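Local structure of putative exported protein (Peptoclostridium difficile, 5TTA) at residues N45-Q49 against S59-S63. The protein is of unknown function but is a putative exported alpha/beta protein of the DUF5780 family. Sequence-based numbering, arbitrary orientation. Where two conformers were deposited one is given.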
loop_
_atom_site.group_PDB
_atom_site.type_symbol
_atom_site.label_atom_id
_atom_site.label_comp_id
_atom_site.label_asym_id
_atom_site.label_seq_id
_atom_site.Cartn_x
_atom_site.Cartn_y
_atom_site.Cartn_z
ATOM N N ASN A 45 -31.947 -5.548 -2.317
ATOM C CA ASN A 45 -32.093 -6.726 -3.161
ATOM C C ASN A 45 -30.741 -7.393 -3.375
ATOM O O ASN A 45 -29.702 -6.728 -3.301
ATOM C CB ASN A 45 -32.707 -6.340 -4.510
ATOM C CG ASN A 45 -33.497 -7.461 -5.137
ATOM O OD1 ASN A 45 -33.667 -8.527 -4.545
ATOM N ND2 ASN A 45 -34.002 -7.221 -6.340
ATOM N N SER A 46 -30.736 -8.703 -3.634
ATOM C CA SER A 46 -29.535 -9.386 -4.103
ATOM C C SER A 46 -30.008 -10.413 -5.115
ATOM O O SER A 46 -30.900 -11.209 -4.811
ATOM C CB SER A 46 -28.735 -10.038 -2.960
ATOM O OG SER A 46 -29.535 -10.921 -2.216
ATOM N N LYS A 47 -29.467 -10.343 -6.330
ATOM C CA LYS A 47 -30.054 -10.983 -7.498
ATOM C C LYS A 47 -28.929 -11.306 -8.472
ATOM O O LYS A 47 -27.959 -10.568 -8.563
ATOM C CB LYS A 47 -31.056 -10.059 -8.212
ATOM C CG LYS A 47 -32.510 -10.196 -7.819
ATOM C CD LYS A 47 -33.402 -9.259 -8.656
ATOM C CE LYS A 47 -33.420 -9.641 -10.133
ATOM N NZ LYS A 47 -34.035 -10.984 -10.377
ATOM N N ILE A 48 -29.074 -12.379 -9.213
ATOM C CA ILE A 48 -28.150 -12.680 -10.309
ATOM C C ILE A 48 -28.535 -11.790 -11.464
ATOM O O ILE A 48 -29.717 -11.728 -11.830
ATOM C CB ILE A 48 -28.245 -14.151 -10.743
ATOM C CG1 ILE A 48 -28.113 -15.077 -9.551
ATOM C CG2 ILE A 48 -27.223 -14.455 -11.861
ATOM C CD1 ILE A 48 -26.766 -15.685 -9.402
ATOM N N GLN A 49 -27.549 -11.086 -12.018
ATOM C CA GLN A 49 -27.703 -10.331 -13.245
ATOM C C GLN A 49 -26.563 -10.698 -14.189
ATOM O O GLN A 49 -25.468 -11.073 -13.753
ATOM C CB GLN A 49 -27.717 -8.827 -12.954
ATOM C CG GLN A 49 -28.798 -8.471 -11.918
ATOM C CD GLN A 49 -29.009 -6.973 -11.690
ATOM O OE1 GLN A 49 -28.370 -6.127 -12.326
ATOM N NE2 GLN A 49 -29.912 -6.645 -10.757
ATOM N N SER A 59 -23.311 -12.147 -12.320
ATOM C CA SER A 59 -22.843 -11.586 -11.057
ATOM C C SER A 59 -23.967 -11.599 -10.028
ATOM O O SER A 59 -25.138 -11.392 -10.351
ATOM C CB SER A 59 -22.360 -10.123 -11.175
ATOM O OG SER A 59 -21.191 -9.971 -11.972
ATOM N N ASN A 60 -23.577 -11.771 -8.770
ATOM C CA ASN A 60 -24.471 -11.516 -7.635
ATOM C C ASN A 60 -24.472 -10.008 -7.401
ATOM O O ASN A 60 -23.459 -9.448 -6.966
ATOM C CB ASN A 60 -23.933 -12.308 -6.442
ATOM C CG ASN A 60 -24.651 -12.015 -5.128
ATOM O OD1 ASN A 60 -24.122 -12.316 -4.050
ATOM N ND2 ASN A 60 -25.811 -11.464 -5.208
ATOM N N VAL A 61 -25.567 -9.331 -7.725
ATOM C CA VAL A 61 -25.628 -7.876 -7.610
ATOM C C VAL A 61 -26.435 -7.527 -6.364
ATOM O O VAL A 61 -27.636 -7.818 -6.283
ATOM C CB VAL A 61 -26.230 -7.235 -8.863
ATOM C CG1 VAL A 61 -26.286 -5.689 -8.691
ATOM C CG2 VAL A 61 -25.371 -7.625 -10.113
ATOM N N ILE A 62 -25.766 -6.919 -5.389
ATOM C CA ILE A 62 -26.376 -6.518 -4.116
ATOM C C ILE A 62 -26.655 -5.022 -4.175
ATOM O O ILE A 62 -25.720 -4.213 -4.293
ATOM C CB ILE A 62 -25.461 -6.868 -2.932
ATOM C CG1 ILE A 62 -25.046 -8.338 -3.051
ATOM C CG2 ILE A 62 -26.195 -6.572 -1.601
ATOM C CD1 ILE A 62 -24.021 -8.797 -2.038
ATOM N N SER A 63 -27.936 -4.656 -4.110
ATOM C CA SER A 63 -28.336 -3.253 -4.152
ATOM C C SER A 63 -28.405 -2.734 -2.721
ATOM O O SER A 63 -29.164 -3.264 -1.897
ATOM C CB SER A 63 -29.662 -3.094 -4.884
ATOM O OG SER A 63 -30.170 -1.786 -4.691
#
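Lys47 and Val61 face each other as a hydrogen-bonded pair midway along two antiparallel strands, arms of the beta hairpin formed by 41-50 and 58-66. Their two backbone bonds are unequal: Val61 N reaches Lys47 O at 2.8 Å and almost straight (173° at the hydrogen), while the return bond from Lys47 N to Val61 O is longer, 3.1 Å, and bent to 146°. At one end Gln49 and Ser59 also exchange bonds both ways, and at the other Ser63 N donates to Asn45 O. In the non-hydrogen-bonded pairs, alpha C-H groups lean on the same carbonyls, as where Ser46 CA lies 3.3 Å from Val61 O.

Side-chain packing differs between the faces. On the face of Lys47, Gln49 and Val61, Gln49 reaches diagonally to Val61, which is not its own pair partner, and the two side chains cross at about a right angle. Its CG stands beside its own backbone N (chi1 -55°) and the chain then extends, which carries CB, CG and the amide carbon across Val61; Gln49 CB comes within 3.9 Å of Val61 CG2. On the other face, Ser46 CB sits 4.1 Å from Ile62 CG1 and 4.0 Å from Asn60 ND2. Ile48, Asn60 and Ile62 pack here against strands of the five-stranded sheet, Ile48 and Asn60 on Ile206 and Ile62 on Cys79.

Among the polar groups, buried Ser46 OG hydrogen-bonds Tyr247 OH, Ile206 O and Ser208 OG, tying the hairpin to strand 205-215 and the C-terminal tail. Asn60 ND2, by contrast, is buried without a modelled partner. The pairing thus rests on backbone bonds, while the side chains of Ser46, Ile48, Asn60 and Ile62 join the hairpin to the neighbouring sheet.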